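Local coordinates for uncharacterized protein (Bacteroides vulgatus, PDB 4R8O) that is of unknown function but belongs to the DUF3836 family and folds into a single-layer antiparallel beta sheet built from beta hairpins, at residues V20-F25 with H38-D43. Numbering follows the deposited sequence.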
loop_
_atom_site.group_PDB
_atom_site.type_symbol
_atom_site.label_atom_id
_atom_site.label_comp_id
_atom_site.label_asym_id
_atom_site.label_seq_id
_atom_site.Cartn_x
_atom_site.Cartn_y
_atom_site.Cartn_z
ATOM N N VAL A 20 4.937 -0.771 -9.647
ATOM C CA VAL A 20 3.563 -1.277 -9.514
ATOM C C VAL A 20 3.402 -1.977 -8.189
ATOM O O VAL A 20 2.293 -2.197 -7.717
ATOM C CB VAL A 20 3.257 -2.281 -10.659
ATOM C CG1 VAL A 20 1.842 -2.880 -10.578
ATOM C CG2 VAL A 20 3.444 -1.574 -11.981
ATOM N N SER A 21 4.514 -2.376 -7.615
ATOM C CA SER A 21 4.507 -3.095 -6.381
ATOM C C SER A 21 5.868 -3.019 -5.718
ATOM O O SER A 21 6.895 -2.856 -6.390
ATOM C CB SER A 21 4.164 -4.555 -6.653
ATOM O OG SER A 21 4.314 -5.355 -5.483
ATOM N N GLU A 22 5.863 -3.195 -4.407
ATOM C CA GLU A 22 7.092 -3.291 -3.647
ATOM C C GLU A 22 6.903 -4.231 -2.465
ATOM O O GLU A 22 5.893 -4.186 -1.786
ATOM C CB GLU A 22 7.467 -1.926 -3.170
ATOM C CG GLU A 22 8.853 -1.864 -2.610
ATOM C CD GLU A 22 9.045 -0.664 -1.747
ATOM O OE1 GLU A 22 8.320 -0.554 -0.740
ATOM O OE2 GLU A 22 9.909 0.161 -2.074
ATOM N N THR A 23 7.895 -5.054 -2.202
ATOM C CA THR A 23 7.809 -6.037 -1.142
ATOM C C THR A 23 8.878 -5.692 -0.097
ATOM O O THR A 23 9.991 -5.289 -0.436
ATOM C CB THR A 23 7.992 -7.424 -1.722
ATOM O OG1 THR A 23 7.098 -7.590 -2.830
ATOM C CG2 THR A 23 7.681 -8.476 -0.704
ATOM N N ILE A 24 8.515 -5.845 1.170
ATOM C CA ILE A 24 9.414 -5.533 2.281
ATOM C C ILE A 24 9.549 -6.818 3.062
ATOM O O ILE A 24 8.556 -7.540 3.278
ATOM C CB ILE A 24 8.932 -4.356 3.158
ATOM C CG1 ILE A 24 8.573 -3.151 2.272
ATOM C CG2 ILE A 24 10.024 -3.926 4.130
ATOM C CD1 ILE A 24 7.768 -2.063 2.969
ATOM N N PHE A 25 10.786 -7.129 3.430
ATOM C CA PHE A 25 11.081 -8.342 4.148
ATOM C C PHE A 25 11.867 -8.010 5.403
ATOM O O PHE A 25 12.467 -6.943 5.507
ATOM C CB PHE A 25 11.993 -9.263 3.349
ATOM C CG PHE A 25 11.596 -9.509 1.924
ATOM C CD1 PHE A 25 12.065 -8.677 0.900
ATOM C CD2 PHE A 25 10.891 -10.670 1.564
ATOM C CE1 PHE A 25 11.757 -8.935 -0.442
ATOM C CE2 PHE A 25 10.608 -10.941 0.203
ATOM C CZ PHE A 25 11.015 -10.059 -0.795
ATOM N N HIS A 38 3.374 -3.499 -0.790
ATOM C CA HIS A 38 2.636 -2.318 -1.209
ATOM C C HIS A 38 2.261 -2.511 -2.664
ATOM O O HIS A 38 3.134 -2.724 -3.486
ATOM C CB HIS A 38 3.502 -1.094 -1.143
ATOM C CG HIS A 38 3.648 -0.493 0.211
ATOM N ND1 HIS A 38 2.659 0.271 0.782
ATOM C CD2 HIS A 38 4.710 -0.434 1.055
ATOM C CE1 HIS A 38 3.094 0.755 1.934
ATOM N NE2 HIS A 38 4.340 0.346 2.123
ATOM N N ASN A 39 0.991 -2.410 -2.994
ATOM C CA ASN A 39 0.549 -2.508 -4.400
ATOM C C ASN A 39 0.049 -1.129 -4.782
ATOM O O ASN A 39 -0.823 -0.603 -4.125
ATOM C CB ASN A 39 -0.536 -3.545 -4.482
ATOM C CG ASN A 39 -0.060 -4.914 -3.971
ATOM O OD1 ASN A 39 0.983 -5.425 -4.420
ATOM N ND2 ASN A 39 -0.793 -5.506 -3.026
ATOM N N TYR A 40 0.647 -0.543 -5.821
ATOM C CA TYR A 40 0.379 0.818 -6.269
ATOM C C TYR A 40 -0.395 0.870 -7.596
ATOM O O TYR A 40 -0.155 0.036 -8.447
ATOM C CB TYR A 40 1.711 1.509 -6.527
ATOM C CG TYR A 40 2.622 1.503 -5.363
ATOM C CD1 TYR A 40 2.368 2.309 -4.274
ATOM C CD2 TYR A 40 3.764 0.712 -5.352
ATOM C CE1 TYR A 40 3.224 2.323 -3.181
ATOM C CE2 TYR A 40 4.632 0.706 -4.274
ATOM C CZ TYR A 40 4.358 1.513 -3.186
ATOM O OH TYR A 40 5.194 1.504 -2.096
ATOM N N LYS A 41 -1.270 1.869 -7.769
ATOM C CA LYS A 41 -2.025 2.101 -9.020
ATOM C C LYS A 41 -1.790 3.527 -9.409
ATOM O O LYS A 41 -1.566 4.366 -8.551
ATOM C CB LYS A 41 -3.531 1.890 -8.827
ATOM C CG LYS A 41 -3.860 0.597 -8.101
ATOM C CD LYS A 41 -5.247 0.019 -8.351
ATOM C CE LYS A 41 -5.236 -1.508 -8.111
ATOM N NZ LYS A 41 -4.194 -2.321 -8.847
ATOM N N TYR A 42 -1.862 3.824 -10.695
ATOM C CA TYR A 42 -1.588 5.188 -11.200
ATOM C C TYR A 42 -2.720 5.606 -12.110
ATOM O O TYR A 42 -3.463 4.756 -12.566
ATOM C CB TYR A 42 -0.225 5.208 -11.920
ATOM C CG TYR A 42 0.958 4.908 -10.985
ATOM C CD1 TYR A 42 1.232 3.607 -10.558
ATOM C CD2 TYR A 42 1.781 5.925 -10.506
ATOM C CE1 TYR A 42 2.284 3.321 -9.674
ATOM C CE2 TYR A 42 2.837 5.651 -9.614
ATOM C CZ TYR A 42 3.081 4.348 -9.203
ATOM O OH TYR A 42 4.117 4.060 -8.339
ATOM N N ASP A 43 -2.895 6.901 -12.331
ATOM C CA ASP A 43 -3.880 7.382 -13.315
ATOM C C ASP A 43 -3.255 7.387 -14.715
ATOM O O ASP A 43 -2.170 6.887 -14.885
ATOM C CB ASP A 43 -4.421 8.753 -12.913
ATOM C CG ASP A 43 -3.354 9.819 -12.819
ATOM O OD1 ASP A 43 -2.364 9.841 -13.605
ATOM O OD2 ASP A 43 -3.512 10.630 -11.906
#
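Glu22 and His38 form an antiparallel hydrogen-bonded pair. Glu22 N donates to His38 O at 2.9 Å, and His38 N returns a bond to Glu22 O at 2.8 Å. Tyr40 N reaches Val20 O at 3.0 Å.

On one face of the sheet, Ser21 OG makes a weak bond of 3.5 Å to Asn39 OD1. Asn39 ND2 is hydrogen-bonded to Gln54 OE1.

The other face carries Glu22, Ile24, His38 and Tyr40. With CG beside its backbone N (chi1 -56°), Tyr40 sets a ring edge against strand 20-25: CD2 lies 3.9 Å from Ser21 N, and CE2 meets Glu22 CB. With an alanine in its place, the gap beside Ser21 and Glu22 would probably stay unfilled and Arg48 would lose its cation-pi partner. Ile24 CD1 touches the His38 ring edge at CD2, 4.0 Å away, while His38 ND1 is hydrogen-bonded to Asp51 OD1.

The contact joins the strands of hairpin 18-28/31-42, flanked in the single-layer sheet by strands 8-15 and 48-57. On the side of strand 8-15, Val20 and Ser21 both face Glu13 in a classic beta bulge.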